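Local coordinates for protein 4-hydroxy-tetrahydrodipicolinate synthase (Methylacidiphilum fumariolicum SolV, PDB 6T3T) that probably catalyses the condensation of pyruvate with aspartate-beta-semialdehyde to 4-hydroxy-tetrahydrodipicolinate, a step of lysine biosynthesis, as a homotetramer, at residues G17-K22 with H56-R61; L62-V67 with I71-G76. One frame throughout, in Å; residues are numbered along the deposited sequence.

Contact 1: residues G17-K22 with H56-R61; sequences GQIDRK and HIELVR
Ile-19 packs on Leu-59 and on the CB of Glu-58, and Arg-21 faces the Glu-58 carboxylate. The side chain of Ile-19 can be followed outward. Its CB points toward helix 53-67. CG2 branches off and comes within 4.2 Å of Leu-59 CD2. The other branch, CG1, stands anti to the carbonyl carbon (chi1 -64°) and reaches on to the helix, lying 4.1 Å from Leu-59 CG. Its end, Ile-19 CD1, presses on Leu-59 CG at 3.6 Å, the closest approach of the contact. The same methyl touches Glu-58 CB at 4.1 Å. Ile-19 and Leu-59 meet at a slant.

Beside this apolar patch lies a salt-bridge network. The extended chain of Arg-21 crosses Glu-58 at about a right angle and turns a guanidinium face to OE2, the two planes nearly parallel. Glu-58 OE2 is 3.7 Å from Arg-21 NH2. This salt bridge is long and acts through charge alone, because OE2 lies well out of the guanidinium plane and no N-H points at it. Glu-58 OE1 bonds Arg-61 NH2 at 2.7 Å, nearly straight (165°) and in the guanidinium plane. The bend at chi2 of Glu-58 (63°) helps place the carboxylate between the two arginines. Replacing Glu-58 by alanine removes the carboxylate and would probably leave Arg-21 and Arg-61 without their shared negative partner.

Asp-20 is the N-cap of helix 21-32, its OD1 bonded to Ala-23 N. The contact joins the hairpin between barrel strand 5-9 and helix 21-32, and the start of that helix, to helix 53-67 of the TIM barrel's outer layer.

Contact 2: residues L62-V67 with I71-G76; sequences LTAEIV and IKIFAG
Ile-73 of strand 72-76 reaches Thr-63, Ala-64 and Val-67 of helix 53-67, within a beta-alpha-beta unit of the TIM barrel. The helix and strand segments run antiparallel, at 178°, with their axes 9.6 Å apart. CG1 of Ile-73 is anti to the carbonyl carbon (chi1 -58°), and the extended chain carries CD1 to the helix surface.

That methyl is met by all three helix residues. The Thr-63 and Ile-73 side chains cross at a slant, with Thr-63 CG2 3.7 Å from Ile-73 CD1. Ala-64 is small enough to let the methyl reach the backbone, where Ile-73 CD1 lies 3.5 Å from Ala-64 CA. Val-67 CB adds a looser touch. The hydroxyl of Thr-63 has a partner within its own helix, as OG1 bonds to Leu-59 O. Pro-41 also packs on both Thr-63 and Ile-73.

Near the end of the helix, Val-67 turns to Ile-71. The two side chains meet through their CG1 atoms at 3.8 Å. Ile-71 also leans on Ile-32 and Ile-39, which join this corner to the preceding helix and strand. The Val-67 CG1 methyl also packs against the backbone carbonyl oxygen of Ile-71, with CG1 3.3 Å from Ile-71 O.

Overall arrangement
Contact 1 and contact 2 use consecutive segments of helix 53-67, and their centres lie about 12 Å apart. Contact 2 is buried and apolar, where the helix covers the barrel strand 72-76. Contact 1 lies farther from the chain centre and is only partly buried. There, a small hydrophobic patch gives way to charged side chains. The segments also touch directly. His-56 NE2 of segment 56-61 probably hydrogen-bonds Gly-76 O of segment 71-76, and Val-60 packs on Ala-75. Leu-62, in segment 62-67, packs against Ile-19 and Arg-21. One helix thus meets the barrel wall on one side and segment 17-22 on another.

Contact 1: residues G17-K22 with H56-R61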
ATOM      1  N   GLY A  17      11.425  31.035  20.614  1.00 27.83           N
ATOM      2  CA  GLY A  17      10.889  29.973  21.427  1.00 28.51           C
ATOM      3  C   GLY A  17       9.537  30.233  22.017  1.00 29.38           C
ATOM      4  O   GLY A  17       9.044  29.421  22.803  1.00 29.20           O
ATOM      5  N   GLN A  18       8.866  31.301  21.614  1.00 31.55           N
ATOM      6  CA  GLN A  18       7.561  31.601  22.201  1.00 34.18           C
ATOM      7  C   GLN A  18       6.618  31.996  21.077  1.00 31.91           C
ATOM      8  O   GLN A  18       7.052  32.247  19.944  1.00 26.90           O
ATOM      9  CB  GLN A  18       7.712  32.708  23.245  1.00 38.16           C
ATOM     10  CG  GLN A  18       8.661  32.297  24.381  1.00 41.65           C
ATOM     11  CD  GLN A  18       9.237  33.472  25.179  1.00 60.77           C
ATOM     12  OE1 GLN A  18       8.808  34.634  25.041  1.00 59.19           O
ATOM     13  NE2 GLN A  18      10.226  33.190  26.041  1.00 63.77           N
ATOM     14  N   ILE A  19       5.323  32.041  21.396  1.00 30.56           N
ATOM     15  CA  ILE A  19       4.320  32.492  20.438  1.00 27.58           C
ATOM     16  C   ILE A  19       4.642  33.920  20.012  1.00 31.80           C
ATOM     17  O   ILE A  19       4.926  34.784  20.847  1.00 36.07           O
ATOM     18  CB  ILE A  19       2.910  32.394  21.038  1.00 32.70           C
ATOM     19  CG1 ILE A  19       2.541  30.941  21.322  1.00 30.93           C
ATOM     20  CG2 ILE A  19       1.867  33.020  20.110  1.00 31.14           C
ATOM     21  CD1 ILE A  19       1.287  30.796  22.175  1.00 28.66           C
ATOM     22  N   ASP A  20       4.667  34.153  18.701  1.00 24.78           N
ATOM     23  CA  ASP A  20       4.898  35.472  18.119  1.00 27.26           C
ATOM     24  C   ASP A  20       3.543  36.167  17.946  1.00 26.08           C
ATOM     25  O   ASP A  20       2.810  35.905  16.982  1.00 24.78           O
ATOM     26  CB  ASP A  20       5.645  35.340  16.793  1.00 22.85           C
ATOM     27  CG  ASP A  20       6.040  36.690  16.203  1.00 26.74           C
ATOM     28  OD1 ASP A  20       5.483  37.734  16.626  1.00 23.72           O
ATOM     29  OD2 ASP A  20       6.908  36.699  15.302  1.00 29.64           O
ATOM     30  N   ARG A  21       3.205  37.059  18.887  1.00 24.99           N
ATOM     31  CA  ARG A  21       1.858  37.635  18.907  1.00 29.50           C
ATOM     32  C   ARG A  21       1.646  38.628  17.774  1.00 21.02           C
ATOM     33  O   ARG A  21       0.570  38.671  17.176  1.00 19.58           O
ATOM     34  CB  ARG A  21       1.588  38.333  20.240  1.00 31.94           C
ATOM     35  CG  ARG A  21       1.607  37.413  21.431  1.00 36.20           C
ATOM     36  CD  ARG A  21       1.054  38.084  22.685  1.00 39.89           C
ATOM     37  NE  ARG A  21       1.170  37.159  23.805  1.00 48.79           N
ATOM     38  CZ  ARG A  21       0.523  37.277  24.959  1.00 49.64           C
ATOM     39  NH1 ARG A  21      -0.306  38.298  25.165  1.00 54.36           N
ATOM     40  NH2 ARG A  21       0.711  36.364  25.908  1.00 47.20           N
ATOM     41  N   LYS A  22       2.661  39.424  17.470  1.00 23.70           N
ATOM     42  CA  LYS A  22       2.558  40.363  16.366  1.00 26.54           C
ATOM     43  C   LYS A  22       2.386  39.634  15.034  1.00 23.61           C
ATOM     44  O   LYS A  22       1.554  40.022  14.205  1.00 20.62           O
ATOM     45  CB  LYS A  22       3.777  41.275  16.348  1.00 24.09           C
ATOM     46  CG  LYS A  22       3.701  42.369  15.285  1.00 31.35           C
ATOM     47  CD  LYS A  22       2.539  43.337  15.549  1.00 37.16           C
ATOM     48  CE  LYS A  22       1.802  43.737  14.259  1.00 40.51           C
ATOM     49  NZ  LYS A  22       0.772  42.707  13.884  1.00 37.56           N
ATOM     50  N   HIS A  56      -1.006  25.773  23.922  1.00 26.75           N
ATOM     51  CA  HIS A  56      -2.196  25.355  23.173  1.00 25.38           C
ATOM     52  C   HIS A  56      -3.402  26.225  23.520  1.00 28.22           C
ATOM     53  O   HIS A  56      -4.134  26.691  22.641  1.00 29.27           O
ATOM     54  CB  HIS A  56      -2.515  23.888  23.472  1.00 25.53           C
ATOM     55  CG  HIS A  56      -3.450  23.243  22.492  1.00 29.01           C
ATOM     56  ND1 HIS A  56      -3.104  22.120  21.764  1.00 30.29           N
ATOM     57  CD2 HIS A  56      -4.719  23.549  22.127  1.00 30.62           C
ATOM     58  CE1 HIS A  56      -4.123  21.763  20.998  1.00 29.74           C
ATOM     59  NE2 HIS A  56      -5.113  22.615  21.199  1.00 25.59           N
ATOM     60  N   ILE A  57      -3.622  26.442  24.814  1.00 32.03           N
ATOM     61  CA  ILE A  57      -4.741  27.258  25.256  1.00 30.00           C
ATOM     62  C   ILE A  57      -4.538  28.701  24.828  1.00 26.85           C
ATOM     63  O   ILE A  57      -5.474  29.351  24.355  1.00 28.02           O
ATOM     64  CB  ILE A  57      -4.910  27.143  26.787  1.00 31.49           C
ATOM     65  CG1 ILE A  57      -5.159  25.688  27.183  1.00 31.02           C
ATOM     66  CG2 ILE A  57      -6.053  28.020  27.265  1.00 32.44           C
ATOM     67  CD1 ILE A  57      -6.184  25.008  26.333  1.00 26.87           C
ATOM     68  N   GLU A  58      -3.308  29.210  24.940  1.00 26.96           N
ATOM     69  CA  GLU A  58      -3.040  30.616  24.629  1.00 28.80           C
ATOM     70  C   GLU A  58      -3.205  30.939  23.144  1.00 27.14           C
ATOM     71  O   GLU A  58      -3.680  32.025  22.795  1.00 25.18           O
ATOM     72  CB  GLU A  58      -1.637  31.003  25.087  1.00 26.01           C
ATOM     73  CG  GLU A  58      -1.374  32.498  25.012  1.00 35.07           C
ATOM     74  CD  GLU A  58      -2.292  33.310  25.938  1.00 39.23           C
ATOM     75  OE1 GLU A  58      -2.818  32.750  26.933  1.00 45.81           O
ATOM     76  OE2 GLU A  58      -2.481  34.516  25.672  1.00 46.29           O
ATOM     77  N   LEU A  59      -2.790  30.041  22.254  1.00 29.75           N
ATOM     78  CA  LEU A  59      -2.967  30.311  20.827  1.00 25.60           C
ATOM     79  C   LEU A  59      -4.442  30.388  20.478  1.00 26.20           C
ATOM     80  O   LEU A  59      -4.865  31.278  19.721  1.00 22.20           O
ATOM     81  CB  LEU A  59      -2.284  29.225  19.989  1.00 20.35           C
ATOM     82  CG  LEU A  59      -0.833  29.473  19.560  1.00 31.39           C
ATOM     83  CD1 LEU A  59      -0.119  28.154  19.335  1.00 27.87           C
ATOM     84  CD2 LEU A  59      -0.745  30.352  18.291  1.00 27.85           C
ATOM     85  N   VAL A  60      -5.258  29.520  21.088  1.00 18.06           N
ATOM     86  CA  VAL A  60      -6.687  29.573  20.812  1.00 20.82           C
ATOM     87  C   VAL A  60      -7.292  30.851  21.374  1.00 23.99           C
ATOM     88  O   VAL A  60      -8.110  31.510  20.718  1.00 22.24           O
ATOM     89  CB  VAL A  60      -7.386  28.327  21.368  1.00 23.62           C
ATOM     90  CG1 VAL A  60      -8.925  28.449  21.188  1.00 19.47           C
ATOM     91  CG2 VAL A  60      -6.838  27.126  20.669  1.00 23.87           C
ATOM     92  N   ARG A  61      -6.861  31.251  22.566  1.00 21.73           N
ATOM     93  CA  ARG A  61      -7.378  32.473  23.169  1.00 25.32           C
ATOM     94  C   ARG A  61      -6.974  33.697  22.362  1.00 25.08           C
ATOM     95  O   ARG A  61      -7.794  34.595  22.135  1.00 22.35           O
ATOM     96  CB  ARG A  61      -6.901  32.603  24.617  1.00 28.17           C
ATOM     97  CG  ARG A  61      -7.681  33.634  25.421  1.00 30.05           C
ATOM     98  CD  ARG A  61      -7.547  33.331  26.894  1.00 35.81           C
ATOM     99  NE  ARG A  61      -6.241  32.748  27.141  1.00 44.52           N
ATOM    100  CZ  ARG A  61      -6.006  31.767  28.012  1.00 46.74           C
ATOM    101  NH1 ARG A  61      -7.011  31.228  28.705  1.00 44.24           N
ATOM    102  NH2 ARG A  61      -4.765  31.311  28.152  1.00 40.97           N
TER

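Contact 2: residues L62-V67 with I71-G76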
ATOM      1  N   LEU A  62      -5.699  33.768  21.960  1.00 22.55           N
ATOM      2  CA  LEU A  62      -5.232  34.905  21.172  1.00 22.02           C
ATOM      3  C   LEU A  62      -5.991  35.018  19.866  1.00 23.19           C
ATOM      4  O   LEU A  62      -6.365  36.120  19.452  1.00 22.59           O
ATOM      5  CB  LEU A  62      -3.751  34.759  20.865  1.00 21.94           C
ATOM      6  CG  LEU A  62      -2.821  35.112  22.001  1.00 29.02           C
ATOM      7  CD1 LEU A  62      -1.456  34.493  21.706  1.00 30.53           C
ATOM      8  CD2 LEU A  62      -2.750  36.627  22.148  1.00 28.63           C
ATOM      9  N   THR A  63      -6.200  33.882  19.193  1.00 18.93           N
ATOM     10  CA  THR A  63      -6.965  33.867  17.957  1.00 22.85           C
ATOM     11  C   THR A  63      -8.373  34.409  18.191  1.00 22.73           C
ATOM     12  O   THR A  63      -8.847  35.255  17.435  1.00 18.68           O
ATOM     13  CB  THR A  63      -7.004  32.451  17.372  1.00 23.85           C
ATOM     14  OG1 THR A  63      -5.665  31.979  17.146  1.00 21.34           O
ATOM     15  CG2 THR A  63      -7.782  32.430  16.055  1.00 17.93           C
ATOM     16  N   ALA A  64      -9.042  33.953  19.258  1.00 19.98           N
ATOM     17  CA  ALA A  64     -10.382  34.460  19.548  1.00 22.64           C
ATOM     18  C   ALA A  64     -10.338  35.940  19.848  1.00 20.84           C
ATOM     19  O   ALA A  64     -11.170  36.702  19.349  1.00 20.76           O
ATOM     20  CB  ALA A  64     -11.033  33.708  20.711  1.00 16.75           C
ATOM     21  N   GLU A  65      -9.365  36.375  20.659  1.00 21.48           N
ATOM     22  CA  GLU A  65      -9.290  37.789  21.000  1.00 21.66           C
ATOM     23  C   GLU A  65      -9.042  38.650  19.774  1.00 23.85           C
ATOM     24  O   GLU A  65      -9.727  39.661  19.585  1.00 22.49           O
ATOM     25  CB  GLU A  65      -8.193  38.033  22.021  1.00 22.30           C
ATOM     26  CG  GLU A  65      -8.632  37.667  23.397  1.00 32.45           C
ATOM     27  CD  GLU A  65      -7.463  37.464  24.298  1.00 34.39           C
ATOM     28  OE1 GLU A  65      -7.675  36.945  25.409  1.00 37.49           O
ATOM     29  OE2 GLU A  65      -6.340  37.837  23.898  1.00 30.61           O
ATOM     30  N   ILE A  66      -8.104  38.235  18.905  1.00 20.39           N
ATOM     31  CA  ILE A  66      -7.774  39.029  17.715  1.00 23.12           C
ATOM     32  C   ILE A  66      -8.946  39.058  16.746  1.00 17.30           C
ATOM     33  O   ILE A  66      -9.356  40.128  16.290  1.00 17.46           O
ATOM     34  CB  ILE A  66      -6.505  38.488  17.027  1.00 20.14           C
ATOM     35  CG1 ILE A  66      -5.256  38.813  17.855  1.00 21.34           C
ATOM     36  CG2 ILE A  66      -6.371  39.052  15.618  1.00 15.91           C
ATOM     37  CD1 ILE A  66      -4.201  37.689  17.802  1.00 21.15           C
ATOM     38  N   VAL A  67      -9.536  37.893  16.472  1.00 16.42           N
ATOM     39  CA  VAL A  67     -10.589  37.782  15.471  1.00 21.34           C
ATOM     40  C   VAL A  67     -11.834  38.504  15.941  1.00 15.90           C
ATOM     41  O   VAL A  67     -12.548  39.102  15.129  1.00 19.87           O
ATOM     42  CB  VAL A  67     -10.870  36.299  15.147  1.00 20.53           C
ATOM     43  CG1 VAL A  67     -12.166  36.139  14.336  1.00 18.49           C
ATOM     44  CG2 VAL A  67      -9.718  35.716  14.350  1.00 17.47           C
ATOM     45  N   ILE A  71     -14.852  36.448  11.896  1.00 19.30           N
ATOM     46  CA  ILE A  71     -14.993  35.201  11.155  1.00 15.28           C
ATOM     47  C   ILE A  71     -14.968  34.046  12.166  1.00 19.96           C
ATOM     48  O   ILE A  71     -14.633  34.223  13.344  1.00 17.70           O
ATOM     49  CB  ILE A  71     -13.898  35.046  10.067  1.00 16.84           C
ATOM     50  CG1 ILE A  71     -12.494  35.017  10.677  1.00 18.48           C
ATOM     51  CG2 ILE A  71     -13.962  36.166   9.037  1.00 12.06           C
ATOM     52  CD1 ILE A  71     -11.335  34.849   9.613  1.00 14.86           C
ATOM     53  N   LYS A  72     -15.291  32.843  11.688  1.00 18.76           N
ATOM     54  CA  LYS A  72     -15.467  31.706  12.587  1.00 20.49           C
ATOM     55  C   LYS A  72     -14.135  31.121  13.030  1.00 20.07           C
ATOM     56  O   LYS A  72     -13.122  31.209  12.332  1.00 16.98           O
ATOM     57  CB  LYS A  72     -16.282  30.605  11.922  1.00 16.62           C
ATOM     58  CG  LYS A  72     -17.566  31.087  11.321  1.00 22.73           C
ATOM     59  CD  LYS A  72     -18.634  31.181  12.386  1.00 28.51           C
ATOM     60  CE  LYS A  72     -19.938  31.685  11.818  1.00 34.36           C
ATOM     61  NZ  LYS A  72     -20.916  31.954  12.917  1.00 38.86           N
ATOM     62  N   ILE A  73     -14.152  30.485  14.191  1.00 17.32           N
ATOM     63  CA  ILE A  73     -13.002  29.749  14.690  1.00 20.84           C
ATOM     64  C   ILE A  73     -13.448  28.336  15.037  1.00 24.20           C
ATOM     65  O   ILE A  73     -14.371  28.152  15.848  1.00 18.66           O
ATOM     66  CB  ILE A  73     -12.372  30.408  15.921  1.00 20.22           C
ATOM     67  CG1 ILE A  73     -11.943  31.840  15.596  1.00 22.13           C
ATOM     68  CG2 ILE A  73     -11.195  29.572  16.390  1.00 17.03           C
ATOM     69  CD1 ILE A  73     -11.411  32.573  16.812  1.00 21.06           C
ATOM     70  N   PHE A  74     -12.804  27.340  14.424  1.00 19.66           N
ATOM     71  CA  PHE A  74     -12.941  25.949  14.839  1.00 19.94           C
ATOM     72  C   PHE A  74     -11.576  25.506  15.336  1.00 20.27           C
ATOM     73  O   PHE A  74     -10.654  25.294  14.538  1.00 17.30           O
ATOM     74  CB  PHE A  74     -13.461  25.054  13.711  1.00 17.53           C
ATOM     75  CG  PHE A  74     -14.939  25.164  13.507  1.00 22.77           C
ATOM     76  CD1 PHE A  74     -15.501  26.333  13.008  1.00 23.70           C
ATOM     77  CD2 PHE A  74     -15.782  24.116  13.861  1.00 23.54           C
ATOM     78  CE1 PHE A  74     -16.879  26.444  12.816  1.00 28.61           C
ATOM     79  CE2 PHE A  74     -17.176  24.219  13.683  1.00 30.65           C
ATOM     80  CZ  PHE A  74     -17.723  25.395  13.169  1.00 27.96           C
ATOM     81  N   ALA A  75     -11.448  25.397  16.655  1.00 18.20           N
ATOM     82  CA  ALA A  75     -10.173  25.097  17.283  1.00 17.84           C
ATOM     83  C   ALA A  75      -9.847  23.604  17.222  1.00 17.02           C
ATOM     84  O   ALA A  75     -10.708  22.754  17.450  1.00 17.81           O
ATOM     85  CB  ALA A  75     -10.201  25.572  18.736  1.00 17.78           C
ATOM     86  N   GLY A  76      -8.588  23.293  16.950  1.00 16.55           N
ATOM     87  CA  GLY A  76      -8.119  21.929  17.063  1.00 22.74           C
ATOM     88  C   GLY A  76      -7.983  21.466  18.505  1.00 22.21           C
ATOM     89  O   GLY A  76      -7.128  21.941  19.264  1.00 22.49           O
TER